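Sulfotransferase (Alicyclobacillus acidocaldarius subsp. acidocaldarius, PDB 3RNL) probably transfers sulfonate groups to an acceptor, has a P-loop-type alpha-beta-alpha fold and binds magnesium. Local coordinates at residues S22-D25 against R26-Q30. Sequence-based numbering, arbitrary orientation.
With MG (magnesium ion), chain B.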
ATOM      1  N   SER A  22      -5.875   0.398   5.308  1.00 20.68           N
ATOM      2  CA  SER A  22      -6.812   1.350   5.887  1.00 20.32           C
ATOM      3  C   SER A  22      -7.132   1.003   7.345  1.00 21.58           C
ATOM      4  O   SER A  22      -7.156   1.883   8.218  1.00 20.95           O
ATOM      5  CB  SER A  22      -8.095   1.427   5.050  1.00 29.70           C
ATOM      6  OG  SER A  22      -9.031   2.285   5.668  1.00 44.28           O
ATOM      7  N   SER A  23      -7.377  -0.275   7.615  0.71 19.25           N
ATOM      8  CA  SER A  23      -7.643  -0.702   8.983  0.71 18.32           C
ATOM      9  C   SER A  23      -6.382  -0.585   9.834  0.71 17.43           C
ATOM     10  O   SER A  23      -6.427  -0.115  10.972  0.71 19.56           O
ATOM     11  CB  SER A  23      -8.186  -2.134   9.014  0.71 19.42           C
ATOM     12  OG  SER A  23      -9.451  -2.185   8.386  0.71 21.79           O
ATOM     13  N   LEU A  24      -5.247  -0.993   9.275  1.00 16.18           N
ATOM     14  CA  LEU A  24      -3.997  -0.915  10.021  1.00 16.70           C
ATOM     15  C   LEU A  24      -3.738   0.525  10.474  1.00 16.57           C
ATOM     16  O   LEU A  24      -3.383   0.786  11.629  1.00 14.17           O
ATOM     17  CB  LEU A  24      -2.834  -1.421   9.165  1.00 14.73           C
ATOM     18  CG  LEU A  24      -1.458  -1.325   9.825  1.00 14.83           C
ATOM     19  CD1 LEU A  24      -1.417  -2.230  11.048  1.00 21.69           C
ATOM     20  CD2 LEU A  24      -0.366  -1.706   8.824  1.00 21.94           C
ATOM     21  N   ASP A  25      -3.892   1.462   9.542  1.00 13.11           N
ATOM     22  CA  ASP A  25      -3.743   2.885   9.848  1.00 15.54           C
ATOM     23  C   ASP A  25      -4.687   3.293  10.997  1.00 14.99           C
ATOM     24  O   ASP A  25      -4.269   3.941  11.955  1.00 16.32           O
ATOM     25  CB  ASP A  25      -4.004   3.694   8.565  1.00 21.86           C
ATOM     26  CG  ASP A  25      -4.079   5.202   8.792  1.00 37.82           C
ATOM     27  OD1 ASP A  25      -4.389   5.644   9.918  1.00 41.81           O
ATOM     28  OD2 ASP A  25      -3.853   5.956   7.810  1.00 38.23           O
ATOM     29  N   ARG A  26      -5.956   2.908  10.896  1.00 13.66           N
ATOM     30  CA  ARG A  26      -6.931   3.238  11.932  1.00 19.06           C
ATOM     31  C   ARG A  26      -6.504   2.712  13.308  1.00 22.57           C
ATOM     32  O   ARG A  26      -6.558   3.428  14.316  1.00 21.09           O
ATOM     33  CB  ARG A  26      -8.312   2.701  11.534  1.00 22.72           C
ATOM     34  CG  ARG A  26      -9.415   2.964  12.546  1.00 38.83           C
ATOM     35  CD  ARG A  26     -10.786   2.894  11.869  1.00 47.39           C
ATOM     36  NE  ARG A  26     -10.857   1.793  10.910  1.00 49.24           N
ATOM     37  CZ  ARG A  26     -11.236   0.557  11.220  1.00 48.64           C
ATOM     38  NH1 ARG A  26     -11.590   0.271  12.467  1.00 50.57           N
ATOM     39  NH2 ARG A  26     -11.268  -0.389  10.283  1.00 40.30           N
ATOM     40  N   TYR A  27      -6.071   1.457  13.352  1.00 17.12           N
ATOM     41  CA  TYR A  27      -5.642   0.862  14.615  1.00 16.18           C
ATOM     42  C   TYR A  27      -4.389   1.521  15.203  1.00 16.42           C
ATOM     43  O   TYR A  27      -4.321   1.761  16.407  1.00 17.64           O
ATOM     44  CB  TYR A  27      -5.404  -0.633  14.453  1.00 14.91           C
ATOM     45  CG  TYR A  27      -6.619  -1.398  14.002  1.00 15.78           C
ATOM     46  CD1 TYR A  27      -7.903  -0.921  14.259  1.00 18.86           C
ATOM     47  CD2 TYR A  27      -6.487  -2.596  13.319  1.00 19.60           C
ATOM     48  CE1 TYR A  27      -9.024  -1.627  13.836  1.00 25.20           C
ATOM     49  CE2 TYR A  27      -7.601  -3.308  12.893  1.00 21.18           C
ATOM     50  CZ  TYR A  27      -8.865  -2.815  13.160  1.00 27.04           C
ATOM     51  OH  TYR A  27      -9.968  -3.526  12.744  1.00 28.60           O
ATOM     52  N   LEU A  28      -3.383   1.777  14.369  1.00 13.34           N
ATOM     53  CA  LEU A  28      -2.159   2.400  14.870  1.00 13.42           C
ATOM     54  C   LEU A  28      -2.420   3.810  15.384  1.00 15.91           C
ATOM     55  O   LEU A  28      -1.833   4.233  16.387  1.00 15.56           O
ATOM     56  CB  LEU A  28      -1.080   2.429  13.787  1.00 12.21           C
ATOM     57  CG  LEU A  28      -0.496   1.054  13.472  1.00 13.57           C
ATOM     58  CD1 LEU A  28       0.412   1.141  12.250  1.00 14.02           C
ATOM     59  CD2 LEU A  28       0.266   0.482  14.660  1.00 18.26           C
ATOM     60  N   SER A  29      -3.295   4.534  14.691  0.58 15.58           N
ATOM     61  CA  SER A  29      -3.619   5.912  15.056  0.58 17.97           C
ATOM     62  C   SER A  29      -4.161   5.998  16.473  0.58 20.56           C
ATOM     63  O   SER A  29      -4.005   7.017  17.138  0.58 19.64           O
ATOM     64  CB  SER A  29      -4.650   6.509  14.095  0.58 17.07           C
ATOM     65  OG  SER A  29      -4.137   6.589  12.782  0.58 18.69           O
ATOM     66  N   GLN A  30      -4.806   4.931  16.928  1.00 18.14           N
ATOM     67  CA  GLN A  30      -5.388   4.917  18.274  1.00 17.44           C
ATOM     68  C   GLN A  30      -4.330   4.916  19.380  1.00 18.67           C
ATOM     69  O   GLN A  30      -4.628   5.266  20.522  1.00 18.43           O
ATOM     70  CB  GLN A  30      -6.287   3.703  18.468  1.00 19.44           C
ATOM     71  CG  GLN A  30      -7.480   3.642  17.532  1.00 20.94           C
ATOM     72  CD  GLN A  30      -8.222   2.338  17.685  1.00 25.36           C
ATOM     73  OE1 GLN A  30      -8.022   1.621  18.663  1.00 31.88           O
ATOM     74  NE2 GLN A  30      -9.077   2.015  16.719  1.00 27.16           N
TER
HETATM   75 MG    MG B 311      -2.511   8.335  18.480  1.00 20.84          MG
HETATM   76  O   HOH W   1      -4.331   8.324  20.253  1.00 26.54           O
HETATM   77  O   HOH W   2      -3.707  10.336  17.348  1.00 36.73           O
HETATM   78  O   HOH W   3      -1.780  10.296  19.920  1.00 29.65           O
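Tyr27 folds back over Ser23, one turn earlier in the same helix. Its CB lies 3.7 Å from Ser23 O. CG, set anti to the carbonyl carbon (chi1 -60°), swings back toward the start of the helix and comes to 3.3 Å from Ser23 O. That oxygen sits over one ring face, offset toward the rim, and still accepts the bond from Tyr27 N at 2.9 Å. CD2 is 3.4 Å from Ser23 O, and CD1 is somewhat farther from it. Further out, CE2 reaches Ser23 CB at 4.1 Å. Beyond the helix the Tyr27 side chain packs on Pro195, Val199 and Thr216. With an alanine in its place, Ser23 O would lose the ring over it, and a gap would probably open against Pro195 and Val199.

Leu24 and Leu28 meet on another side of the helix, with Leu24 CG 3.9 Å from Leu28 CD1. Further along, Asp25 O accepts a bond from Ser29 N. Ser29 has two conformers. In one of them Ser29 OG also bonds to Asp25 O, at 2.8 Å, from the opposite face of the carbonyl plane and 41° out of it. The Asp25 carboxylate has its own partner, a salt bridge from OD2 to Lys40.

Ser29 O points onward and binds magnesium at 2.4 Å. His31 O, Ile34 O and three waters complete the site. The C-terminal part of helix 21-29 thus lies beside the metal. Its leucine side packs on strand 111-116 of the parallel sheet, through Met115 and Leu113. Helix 188-193 touches Ser23 and Leu24, and helix 195-206 covers Tyr27 and Leu28.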